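Local coordinates for protein nitrite oxidoreductase subunit C (Kuenenia stuttgartiensis, PDB 7B04) that binds a heme b and calcium ions as subunit C of an anammox nitrite oxidoreductase, where it probably takes part in electron transfer, at residues His166-Trp171 / Ala232-Asn237; Trp115-Asp120 / Phe130-Ala135; Asn121-Ala126 / Gly180-Pro185. All coordinates share one frame; numbering follows the deposited sequence.

Contact 1 of 3, residues His166-Trp171 / Ala232-Asn237; sequences HWKADW and AVEDLN. With CA (calcium ion), chain B; HEM (protoporphyrin IX containing Fe), chain D.
Two antiparallel strands beside the heme, 162-168 and 233-238, pair here, with H166 opposite E234 and W167 opposite V233. H166 and E234 form the hydrogen-bonded pair: H166 N donates to E234 O at 2.9 Å, nearly straight at 173° and in the carbonyl plane, and E234 N returns a bond to H166 O. W167 and V233 are the non-hydrogen-bonded pair, where V233 CG2 meets the edge of the indole at W167 CD1 (3.8 Å). One step on, K168 N reaches A232 O at 3.3 Å, just as the chain turns into helix 169-175.

The face carrying H166 and E234 looks toward the porphyrin. With CG anti to the backbone N (chi1 -171°), the H166 ring presents one face to the heme methyl CMD, 3.5 Å from CG, while K168 CG lies over the other face. K168 runs on with CD over the W171 indole and, bending at its last torsion, sets NZ 3.0 Å from E234 OE2, a salt bridge that meets the carboxylate from above its plane. W171 CH2 packs on E234 CB at 3.6 Å. The carboxylate is held further by S246 at OE1 and by R209 of the neighbouring subunit B at OE2. Were E234 an alanine, K168 and that arginine would probably lose the negative charge between them, and S246 its acceptor.

D235 turns away from this pairing, and its OD2 binds a calcium 2.5 Å off, a site completed by Q247, H249, D251 and D278. Strand pairing with a heme along one face is consistent with the DOMON-type beta-sandwich heme domain, as in the ethylbenzene dehydrogenase family.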
loop_
_atom_site.group_PDB
_atom_site.type_symbol
_atom_site.label_atom_id
_atom_site.label_comp_id
_atom_site.label_asym_id
_atom_site.label_seq_id
_atom_site.Cartn_x
_atom_site.Cartn_y
_atom_site.Cartn_z
ATOM N N HIS C 166 -28.320 34.681 19.283
ATOM C CA HIS C 166 -27.018 34.109 19.615
ATOM C C HIS C 166 -25.930 34.831 18.831
ATOM O O HIS C 166 -25.847 34.695 17.606
ATOM C CB HIS C 166 -26.981 32.609 19.331
ATOM C CG HIS C 166 -25.749 31.934 19.851
ATOM N ND1 HIS C 166 -25.384 30.660 19.477
ATOM C CD2 HIS C 166 -24.800 32.361 20.715
ATOM C CE1 HIS C 166 -24.260 30.329 20.090
ATOM N NE2 HIS C 166 -23.885 31.344 20.848
ATOM N N TRP C 167 -25.091 35.584 19.538
ATOM C CA TRP C 167 -23.922 36.200 18.932
ATOM C C TRP C 167 -22.760 35.216 18.939
ATOM O O TRP C 167 -22.507 34.541 19.941
ATOM C CB TRP C 167 -23.520 37.476 19.672
ATOM C CG TRP C 167 -22.205 38.017 19.201
ATOM C CD1 TRP C 167 -21.971 38.716 18.052
ATOM C CD2 TRP C 167 -20.936 37.876 19.850
ATOM N NE1 TRP C 167 -20.638 39.032 17.954
ATOM C CE2 TRP C 167 -19.980 38.524 19.045
ATOM C CE3 TRP C 167 -20.516 37.271 21.038
ATOM C CZ2 TRP C 167 -18.632 38.586 19.388
ATOM C CZ3 TRP C 167 -19.176 37.334 21.377
ATOM C CH2 TRP C 167 -18.250 37.987 20.555
ATOM N N LYS C 168 -22.050 35.141 17.816
ATOM C CA LYS C 168 -20.916 34.243 17.663
ATOM C C LYS C 168 -19.691 35.041 17.240
ATOM O O LYS C 168 -19.741 35.792 16.260
ATOM C CB LYS C 168 -21.224 33.144 16.644
ATOM C CG LYS C 168 -22.364 32.228 17.057
ATOM C CD LYS C 168 -22.601 31.134 16.033
ATOM C CE LYS C 168 -23.724 30.206 16.465
ATOM N NZ LYS C 168 -25.045 30.893 16.458
ATOM N N ALA C 169 -18.593 34.874 17.981
ATOM C CA ALA C 169 -17.373 35.615 17.678
ATOM C C ALA C 169 -16.772 35.177 16.349
ATOM O O ALA C 169 -16.235 36.004 15.604
ATOM C CB ALA C 169 -16.356 35.448 18.806
ATOM N N ASP C 170 -16.841 33.879 16.039
ATOM C CA ASP C 170 -16.298 33.402 14.772
ATOM C C ASP C 170 -17.064 33.969 13.584
ATOM O O ASP C 170 -16.479 34.193 12.519
ATOM C CB ASP C 170 -16.300 31.873 14.736
ATOM C CG ASP C 170 -17.680 31.281 14.956
ATOM O OD1 ASP C 170 -18.625 32.047 15.231
ATOM O OD2 ASP C 170 -17.815 30.043 14.854
ATOM N N TRP C 171 -18.369 34.204 13.744
ATOM C CA TRP C 171 -19.143 34.820 12.673
ATOM C C TRP C 171 -18.662 36.235 12.382
ATOM O O TRP C 171 -18.736 36.692 11.236
ATOM C CB TRP C 171 -20.632 34.811 13.020
ATOM C CG TRP C 171 -21.258 33.455 12.881
ATOM C CD1 TRP C 171 -20.607 32.259 12.780
ATOM C CD2 TRP C 171 -22.658 33.157 12.808
ATOM N NE1 TRP C 171 -21.514 31.235 12.660
ATOM C CE2 TRP C 171 -22.780 31.758 12.672
ATOM C CE3 TRP C 171 -23.819 33.934 12.847
ATOM C CZ2 TRP C 171 -24.015 31.123 12.577
ATOM C CZ3 TRP C 171 -25.046 33.300 12.752
ATOM C CH2 TRP C 171 -25.134 31.908 12.619
ATOM N N ALA C 232 -23.763 38.206 11.951
ATOM C CA ALA C 232 -22.979 37.920 13.146
ATOM C C ALA C 232 -23.788 37.348 14.301
ATOM O O ALA C 232 -23.192 36.828 15.252
ATOM C CB ALA C 232 -22.262 39.189 13.623
ATOM N N VAL C 233 -25.114 37.419 14.251
ATOM C CA VAL C 233 -25.973 36.927 15.321
ATOM C C VAL C 233 -27.039 36.049 14.687
ATOM O O VAL C 233 -27.665 36.446 13.701
ATOM C CB VAL C 233 -26.619 38.075 16.121
ATOM C CG1 VAL C 233 -27.492 37.528 17.240
ATOM C CG2 VAL C 233 -25.545 38.998 16.689
ATOM N N GLU C 234 -27.291 34.890 15.283
ATOM C CA GLU C 234 -28.280 33.971 14.744
ATOM C C GLU C 234 -29.609 34.179 15.456
ATOM O O GLU C 234 -29.655 34.271 16.686
ATOM C CB GLU C 234 -27.816 32.521 14.893
ATOM C CG GLU C 234 -28.771 31.494 14.294
ATOM C CD GLU C 234 -28.331 30.062 14.552
ATOM O OE1 GLU C 234 -28.651 29.182 13.726
ATOM O OE2 GLU C 234 -27.664 29.818 15.579
ATOM N N ASP C 235 -30.680 34.277 14.675
ATOM C CA ASP C 235 -32.026 34.443 15.200
ATOM C C ASP C 235 -32.668 33.064 15.263
ATOM O O ASP C 235 -32.814 32.399 14.234
ATOM C CB ASP C 235 -32.830 35.393 14.313
ATOM C CG ASP C 235 -34.156 35.783 14.923
ATOM O OD1 ASP C 235 -34.156 36.383 16.017
ATOM O OD2 ASP C 235 -35.199 35.522 14.292
ATOM N N LEU C 236 -33.025 32.629 16.467
ATOM C CA LEU C 236 -33.461 31.254 16.657
ATOM C C LEU C 236 -34.463 31.172 17.806
ATOM O O LEU C 236 -34.601 32.103 18.603
ATOM C CB LEU C 236 -32.241 30.337 16.849
ATOM C CG LEU C 236 -31.260 30.390 18.018
ATOM C CD1 LEU C 236 -30.201 29.342 17.759
ATOM C CD2 LEU C 236 -30.608 31.744 18.185
ATOM N N ASN C 237 -35.170 30.042 17.875
ATOM C CA ASN C 237 -36.226 29.805 18.851
ATOM C C ASN C 237 -35.946 28.552 19.671
ATOM O O ASN C 237 -35.147 27.695 19.282
ATOM C CB ASN C 237 -37.595 29.649 18.172
ATOM C CG ASN C 237 -38.230 30.973 17.823
ATOM O OD1 ASN C 237 -38.305 31.348 16.655
ATOM N ND2 ASN C 237 -38.699 31.688 18.838
HETATM CA CA CA B . -36.922 36.015 12.535
HETATM C CHA HEM D . -27.919 25.728 24.123
HETATM C CHB HEM D . -29.225 24.113 28.531
HETATM C CHC HEM D . -30.245 28.711 29.731
HETATM C CHD HEM D . -29.103 30.317 25.253
HETATM C C1A HEM D . -28.267 24.886 25.165
HETATM C C2A HEM D . -28.395 23.446 25.089
HETATM C C3A HEM D . -28.745 22.992 26.305
HETATM C C4A HEM D . -28.874 24.130 27.194
HETATM C CMA HEM D . -28.987 21.522 26.715
HETATM C CAA HEM D . -28.121 22.620 23.812
HETATM C CBA HEM D . -29.388 21.935 23.316
HETATM C CGA HEM D . -30.092 22.838 22.344
HETATM O O1A HEM D . -31.349 22.853 22.342
HETATM O O2A HEM D . -29.387 23.551 21.585
HETATM C C1B HEM D . -29.559 25.225 29.278
HETATM C C2B HEM D . -29.810 25.273 30.705
HETATM C C3B HEM D . -30.100 26.548 31.040
HETATM C C4B HEM D . -30.025 27.348 29.830
HETATM C CMB HEM D . -29.755 24.020 31.607
HETATM C CAB HEM D . -30.436 27.164 32.424
HETATM C CBB HEM D . -30.300 26.530 33.596
HETATM C C1C HEM D . -29.970 29.538 28.654
HETATM C C2C HEM D . -29.993 30.990 28.675
HETATM C C3C HEM D . -29.674 31.434 27.456
HETATM C C4C HEM D . -29.450 30.286 26.595
HETATM C CMC HEM D . -30.313 31.870 29.905
HETATM C CAC HEM D . -29.575 32.917 27.029
HETATM C CBC HEM D . -30.222 33.378 25.956
HETATM C C1D HEM D . -28.588 29.219 24.585
HETATM C C2D HEM D . -27.843 29.228 23.338
HETATM C C3D HEM D . -27.519 27.972 23.034
HETATM C C4D HEM D . -28.044 27.103 24.071
HETATM C CMD HEM D . -27.479 30.465 22.490
HETATM C CAD HEM D . -26.725 27.536 21.783
HETATM C CBD HEM D . -25.257 27.313 22.125
HETATM C CGD HEM D . -24.467 27.111 20.857
HETATM O O1D HEM D . -23.217 27.013 20.938
HETATM O O2D HEM D . -25.079 27.058 19.760
HETATM N NA HEM D . -28.574 25.258 26.459
HETATM N NB HEM D . -29.699 26.505 28.787
HETATM N NC HEM D . -29.638 29.137 27.365
HETATM N ND HEM D . -28.688 27.897 25.008
HETATM FE FE HEM D . -29.344 27.020 26.876
#

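Contact 2 of 3, residues Trp115-Asp120 / Phe130-Ala135. With CA (calcium ion), chain E; HEM (protoporphyrin IX containing Fe), chain D.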
loop_
_atom_site.group_PDB
_atom_site.type_symbol
_atom_site.label_atom_id
_atom_site.label_comp_id
_atom_site.label_asym_id
_atom_site.label_seq_id
_atom_site.Cartn_x
_atom_site.Cartn_y
_atom_site.Cartn_z
ATOM N N TRP C 115 -18.898 42.062 29.153
ATOM C CA TRP C 115 -18.369 41.174 30.174
ATOM C C TRP C 115 -16.863 41.090 29.988
ATOM O O TRP C 115 -16.332 41.406 28.920
ATOM C CB TRP C 115 -19.002 39.782 30.107
ATOM C CG TRP C 115 -18.582 38.982 28.912
ATOM C CD1 TRP C 115 -17.600 38.035 28.862
ATOM C CD2 TRP C 115 -19.131 39.062 27.591
ATOM N NE1 TRP C 115 -17.509 37.515 27.593
ATOM C CE2 TRP C 115 -18.436 38.130 26.794
ATOM C CE3 TRP C 115 -20.142 39.829 27.007
ATOM C CZ2 TRP C 115 -18.724 37.944 25.443
ATOM C CZ3 TRP C 115 -20.424 39.644 25.666
ATOM C CH2 TRP C 115 -19.716 38.711 24.899
ATOM N N ASP C 116 -16.175 40.657 31.036
ATOM C CA ASP C 116 -14.720 40.584 31.029
ATOM C C ASP C 116 -14.256 39.181 30.687
ATOM O O ASP C 116 -14.691 38.204 31.292
ATOM C CB ASP C 116 -14.119 40.994 32.365
ATOM C CG ASP C 116 -14.722 42.269 32.913
ATOM O OD1 ASP C 116 -14.514 43.324 32.277
ATOM O OD2 ASP C 116 -15.365 42.233 33.988
ATOM N N ASP C 117 -13.418 39.070 29.680
ATOM C CA ASP C 117 -12.816 37.779 29.366
ATOM C C ASP C 117 -11.435 37.973 28.756
ATOM O O ASP C 117 -11.228 38.829 27.901
ATOM C CB ASP C 117 -13.760 36.856 28.562
ATOM C CG ASP C 117 -13.029 35.748 27.776
ATOM O OD1 ASP C 117 -12.510 34.818 28.439
ATOM O OD2 ASP C 117 -13.269 35.731 26.505
ATOM N N ALA C 118 -10.476 37.233 29.307
ATOM C CA ALA C 118 -9.052 37.401 29.049
ATOM C C ALA C 118 -8.588 36.817 27.724
ATOM O O ALA C 118 -7.435 37.046 27.341
ATOM C CB ALA C 118 -8.254 36.755 30.188
ATOM N N THR C 119 -9.449 36.112 26.997
ATOM C CA THR C 119 -9.047 35.401 25.793
ATOM C C THR C 119 -9.978 35.760 24.647
ATOM O O THR C 119 -11.197 35.829 24.823
ATOM C CB THR C 119 -9.028 33.882 26.000
ATOM O OG1 THR C 119 -10.361 33.406 26.202
ATOM C CG2 THR C 119 -8.172 33.509 27.200
ATOM N N ASP C 120 -9.389 35.989 23.476
ATOM C CA ASP C 120 -10.131 36.228 22.241
ATOM C C ASP C 120 -10.206 34.920 21.458
ATOM O O ASP C 120 -9.314 34.588 20.677
ATOM C CB ASP C 120 -9.451 37.323 21.425
ATOM C CG ASP C 120 -7.928 37.193 21.427
ATOM O OD1 ASP C 120 -7.308 37.333 20.350
ATOM O OD2 ASP C 120 -7.346 36.943 22.506
ATOM N N PHE C 130 -13.081 26.321 20.561
ATOM C CA PHE C 130 -14.469 26.744 20.609
ATOM C C PHE C 130 -14.526 28.263 20.558
ATOM O O PHE C 130 -13.522 28.957 20.751
ATOM C CB PHE C 130 -15.169 26.228 21.877
ATOM C CG PHE C 130 -15.145 24.737 22.013
ATOM C CD1 PHE C 130 -16.205 23.965 21.576
ATOM C CD2 PHE C 130 -14.053 24.099 22.573
ATOM C CE1 PHE C 130 -16.175 22.577 21.709
ATOM C CE2 PHE C 130 -14.025 22.718 22.705
ATOM C CZ PHE C 130 -15.086 21.961 22.279
ATOM N N ARG C 131 -15.729 28.784 20.354
ATOM C CA ARG C 131 -15.898 30.208 20.122
ATOM C C ARG C 131 -16.403 30.877 21.389
ATOM O O ARG C 131 -17.143 30.282 22.181
ATOM C CB ARG C 131 -16.892 30.474 18.992
ATOM C CG ARG C 131 -18.260 29.868 19.314
ATOM C CD ARG C 131 -19.342 30.384 18.383
ATOM N NE ARG C 131 -19.311 29.689 17.107
ATOM C CZ ARG C 131 -19.989 28.571 16.873
ATOM N NH1 ARG C 131 -20.737 28.021 17.829
ATOM N NH2 ARG C 131 -19.907 27.991 15.686
ATOM N N ASP C 132 -16.027 32.142 21.554
ATOM C CA ASP C 132 -16.686 32.982 22.547
ATOM C C ASP C 132 -18.023 33.449 22.004
ATOM O O ASP C 132 -18.140 33.800 20.831
ATOM C CB ASP C 132 -15.837 34.181 22.921
ATOM C CG ASP C 132 -14.706 33.816 23.845
ATOM O OD1 ASP C 132 -13.550 33.902 23.405
ATOM O OD2 ASP C 132 -14.974 33.421 24.998
ATOM N N GLY C 133 -19.038 33.429 22.856
ATOM C CA GLY C 133 -20.371 33.796 22.424
ATOM C C GLY C 133 -21.174 34.444 23.532
ATOM O O GLY C 133 -20.846 34.344 24.721
ATOM N N ALA C 134 -22.223 35.148 23.115
ATOM C CA ALA C 134 -23.180 35.751 24.025
ATOM C C ALA C 134 -24.567 35.646 23.415
ATOM O O ALA C 134 -24.723 35.610 22.190
ATOM C CB ALA C 134 -22.838 37.212 24.310
ATOM N N ALA C 135 -25.579 35.586 24.276
ATOM C CA ALA C 135 -26.936 35.425 23.781
ATOM C C ALA C 135 -27.937 36.091 24.711
ATOM O O ALA C 135 -27.757 36.126 25.932
ATOM C CB ALA C 135 -27.307 33.950 23.607
HETATM CA CA CA E . -12.460 33.884 25.415
HETATM C CHA HEM D . -27.919 25.728 24.123
HETATM C CHB HEM D . -29.225 24.113 28.531
HETATM C CHC HEM D . -30.245 28.711 29.731
HETATM C CHD HEM D . -29.103 30.317 25.253
HETATM C C1A HEM D . -28.267 24.886 25.165
HETATM C C2A HEM D . -28.395 23.446 25.089
HETATM C C3A HEM D . -28.745 22.992 26.305
HETATM C C4A HEM D . -28.874 24.130 27.194
HETATM C CMA HEM D . -28.987 21.522 26.715
HETATM C CAA HEM D . -28.121 22.620 23.812
HETATM C CBA HEM D . -29.388 21.935 23.316
HETATM C CGA HEM D . -30.092 22.838 22.344
HETATM O O1A HEM D . -31.349 22.853 22.342
HETATM O O2A HEM D . -29.387 23.551 21.585
HETATM C C1B HEM D . -29.559 25.225 29.278
HETATM C C2B HEM D . -29.810 25.273 30.705
HETATM C C3B HEM D . -30.100 26.548 31.040
HETATM C C4B HEM D . -30.025 27.348 29.830
HETATM C CMB HEM D . -29.755 24.020 31.607
HETATM C CAB HEM D . -30.436 27.164 32.424
HETATM C CBB HEM D . -30.300 26.530 33.596
HETATM C C1C HEM D . -29.970 29.538 28.654
HETATM C C2C HEM D . -29.993 30.990 28.675
HETATM C C3C HEM D . -29.674 31.434 27.456
HETATM C C4C HEM D . -29.450 30.286 26.595
HETATM C CMC HEM D . -30.313 31.870 29.905
HETATM C CAC HEM D . -29.575 32.917 27.029
HETATM C CBC HEM D . -30.222 33.378 25.956
HETATM C C1D HEM D . -28.588 29.219 24.585
HETATM C C2D HEM D . -27.843 29.228 23.338
HETATM C C3D HEM D . -27.519 27.972 23.034
HETATM C C4D HEM D . -28.044 27.103 24.071
HETATM C CMD HEM D . -27.479 30.465 22.490
HETATM C CAD HEM D . -26.725 27.536 21.783
HETATM C CBD HEM D . -25.257 27.313 22.125
HETATM C CGD HEM D . -24.467 27.111 20.857
HETATM O O1D HEM D . -23.217 27.013 20.938
HETATM O O2D HEM D . -25.079 27.058 19.760
HETATM N NA HEM D . -28.574 25.258 26.459
HETATM N NB HEM D . -29.699 26.505 28.787
HETATM N NC HEM D . -29.638 29.137 27.365
HETATM N ND HEM D . -28.688 27.897 25.008
HETATM FE FE HEM D . -29.344 27.020 26.876
#
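W115 and A134 make the tight end of this contact, where the indole puts W115 CH2 3.5 Å from A134 CB, with CZ3 close behind. The ring gets there because CG sits between the backbone N and the carbonyl carbon (chi1 71°), folding the indole back toward 130-135. W167, V265 and V293 pack round it and the ring of W263 meets it, the planes about 25° apart, so this end belongs to the apolar interior. One residue further, A135 turns the other way and sets its CB 3.7 Å from the heme methyl CMD.

After D116 the strand 108-116 ends and the chain swings out into a calcium-binding loop that joins it, through the residues after D120, to strand 133-139 in what is probably a DOMON-like beta-sandwich. D117 and D132 come at the ion from opposite directions, their carboxylate planes 59° apart. D132 grips it with both oxygens, OD1 2.3 Å and OD2 2.6 Å from the calcium, whereas D117 uses OD2 alone, at 2.3 Å. T119 gives two more ligands, its carbonyl O at 2.4 Å and its hydroxyl OG1 at 2.3 Å. N121 and N295 bring the count to seven oxygens. No hydrogen bond joins the two segments here; the ion does the joining, and its charge probably offsets the repulsion between the D117 and D132 carboxylates. A backbone N-H from G296 also fixes D132 OD2.

Toward solvent the contact thins out. T119 is already partly exposed, and beyond it the exposed D120 approaches 130-135 mainly through its backbone, its carbonyl carbon lying near D132 OD1, while the CB of D120 points away from that segment.

Contact 3 of 3, residues Asn121-Ala126 / Gly180-Pro185. With CA (calcium ion), chain E.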
loop_
_atom_site.group_PDB
_atom_site.type_symbol
_atom_site.label_atom_id
_atom_site.label_comp_id
_atom_site.label_asym_id
_atom_site.label_seq_id
_atom_site.Cartn_x
_atom_site.Cartn_y
_atom_site.Cartn_z
ATOM N N ASN C 121 -11.292 34.177 21.661
ATOM C CA ASN C 121 -11.553 32.959 20.892
ATOM C C ASN C 121 -12.474 33.359 19.747
ATOM O O ASN C 121 -13.678 33.553 19.941
ATOM C CB ASN C 121 -12.170 31.871 21.761
ATOM C CG ASN C 121 -11.329 31.543 22.977
ATOM O OD1 ASN C 121 -11.778 31.725 24.109
ATOM N ND2 ASN C 121 -10.115 31.042 22.758
ATOM N N LYS C 122 -11.904 33.510 18.554
ATOM C CA LYS C 122 -12.624 34.056 17.412
ATOM C C LYS C 122 -12.837 33.051 16.292
ATOM O O LYS C 122 -13.165 33.457 15.166
ATOM C CB LYS C 122 -11.870 35.268 16.871
ATOM C CG LYS C 122 -11.831 36.433 17.831
ATOM C CD LYS C 122 -11.072 37.598 17.248
ATOM C CE LYS C 122 -11.033 38.746 18.232
ATOM N NZ LYS C 122 -10.286 39.907 17.683
ATOM N N GLN C 123 -12.664 31.759 16.559
ATOM C CA GLN C 123 -12.877 30.756 15.524
ATOM C C GLN C 123 -12.957 29.372 16.170
ATOM O O GLN C 123 -12.424 29.127 17.259
ATOM C CB GLN C 123 -11.783 30.824 14.450
ATOM C CG GLN C 123 -10.690 29.801 14.520
ATOM C CD GLN C 123 -9.748 29.918 13.330
ATOM O OE1 GLN C 123 -8.717 29.247 13.277
ATOM N NE2 GLN C 123 -10.106 30.750 12.371
ATOM N N ALA C 124 -13.620 28.464 15.459
ATOM C CA ALA C 124 -13.883 27.102 15.919
ATOM C C ALA C 124 -13.624 26.093 14.795
ATOM O O ALA C 124 -14.451 25.253 14.447
ATOM C CB ALA C 124 -15.305 26.982 16.466
ATOM N N ILE C 125 -12.471 26.210 14.147
ATOM C CA ILE C 125 -12.117 25.325 13.040
ATOM C C ILE C 125 -11.358 24.095 13.528
ATOM O O ILE C 125 -11.565 22.990 13.028
ATOM C CB ILE C 125 -11.285 26.106 11.996
ATOM C CG1 ILE C 125 -12.144 27.172 11.306
ATOM C CG2 ILE C 125 -10.689 25.149 10.964
ATOM C CD1 ILE C 125 -11.489 27.802 10.097
ATOM N N ALA C 126 -10.506 24.251 14.532
ATOM C CA ALA C 126 -9.786 23.107 15.077
ATOM C C ALA C 126 -10.690 22.343 16.040
ATOM O O ALA C 126 -11.564 22.921 16.695
ATOM C CB ALA C 126 -8.503 23.556 15.776
ATOM N N GLY C 180 -16.803 35.167 2.903
ATOM C CA GLY C 180 -17.856 35.195 3.895
ATOM C C GLY C 180 -17.748 34.125 4.958
ATOM O O GLY C 180 -18.605 34.070 5.851
ATOM N N ILE C 181 -16.727 33.275 4.890
ATOM C CA ILE C 181 -16.495 32.243 5.892
ATOM C C ILE C 181 -15.019 31.880 5.859
ATOM O O ILE C 181 -14.418 31.752 4.788
ATOM C CB ILE C 181 -17.405 31.014 5.653
ATOM C CG1 ILE C 181 -17.230 29.994 6.779
ATOM C CG2 ILE C 181 -17.131 30.383 4.292
ATOM C CD1 ILE C 181 -18.294 28.922 6.800
ATOM N N GLU C 182 -14.427 31.742 7.043
ATOM C CA GLU C 182 -13.049 31.286 7.143
ATOM C C GLU C 182 -12.983 29.789 6.880
ATOM O O GLU C 182 -13.790 29.020 7.412
ATOM C CB GLU C 182 -12.473 31.606 8.521
ATOM C CG GLU C 182 -12.116 33.068 8.732
ATOM C CD GLU C 182 -11.527 33.325 10.103
ATOM O OE1 GLU C 182 -11.586 32.414 10.954
ATOM O OE2 GLU C 182 -11.005 34.437 10.331
ATOM N N GLU C 183 -12.025 29.378 6.059
ATOM C CA GLU C 183 -11.828 27.983 5.699
ATOM C C GLU C 183 -10.518 27.473 6.297
ATOM O O GLU C 183 -9.747 28.225 6.900
ATOM C CB GLU C 183 -11.899 27.808 4.180
ATOM C CG GLU C 183 -13.154 28.442 3.584
ATOM C CD GLU C 183 -13.556 27.848 2.248
ATOM O OE1 GLU C 183 -12.862 26.927 1.769
ATOM O OE2 GLU C 183 -14.573 28.300 1.679
ATOM N N CYS C 184 -10.277 26.173 6.121
ATOM C CA CYS C 184 -9.210 25.495 6.857
ATOM C C CYS C 184 -7.820 26.118 6.732
ATOM O O CYS C 184 -7.119 26.174 7.757
ATOM C CB CYS C 184 -9.171 24.020 6.436
ATOM S SG CYS C 184 -10.665 23.112 6.876
ATOM N N PRO C 185 -7.350 26.575 5.564
ATOM C CA PRO C 185 -5.994 27.153 5.515
ATOM C C PRO C 185 -5.784 28.325 6.461
ATOM O O PRO C 185 -4.632 28.622 6.805
ATOM C CB PRO C 185 -5.846 27.581 4.049
ATOM C CG PRO C 185 -6.739 26.662 3.312
ATOM C CD PRO C 185 -7.922 26.445 4.212
HETATM CA CA CA E . -12.460 33.884 25.415
#
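E182, the first residue of 180-185 to touch 121-126, carries most of this meeting of two irregular loops. Its backbone N is held by D174 at the helix 169-175, and its side chain reaches across to Q123. CG lies anti to the carbonyl carbon (chi1 -75°) and the chain beyond is extended, which brings OE1 within 2.6 Å of Q123 NE2. The bond is weak: the angle at the hydrogen is only 120°, and the amide and carboxylate planes stand almost perpendicular, at 88°. Lower down the same side chain, E182 CB lies 4.2 Å from I125 CD1. E182 O is nearer, 3.7 Å from I125 CD1, and accepts a hydrogen bond from R230 of the neighbouring subunit B.

At E183 the backbone still takes part, its O 3.7 Å from I125 CD1, so the tip of the isoleucine touches two successive carbonyls. E183 CB points away from 121-126, and its carboxylate pairs by a salt bridge with K53 of subunit B. C184 comes next and closes the contact loosely, CA 4.4 Å from I125 CG2, although its CB points away.

No backbone hydrogen bond runs between the two loops. The calcium, bound by N121 OD1 at 2.6 Å, fixes only the start of 121-126. With one poorly aligned polar bond and one isoleucine joining the loops, their mutual position probably owes much to subunit B, which bonds to both: its Y225 to A124 O, its R230 and K53 to E182 and E183.

Contact 1 is core, its touching residues all buried; contact 2 runs from that interior out to a calcium-binding loop with an exposed rim at D120, and contact 3 is partly buried in loops facing subunit B. The chemistry changes accordingly, from backbone pairing with aromatic packing, through metal ligation, to a weak side-chain bond. Contacts 1 and 2 sit on neighbouring strands, 162-168 and 133-139: W167 N probably bonds to A134 O at 2.7 Å, and R131 NE bridges to D170 OD2. Both also touch the heme. Contact 3 reaches the calcium of contact 2 only through N121, whose N probably bonds to D132 OD1. Contact 3 rests on contact 1 through A169 and D170, which pack on residues 121-123.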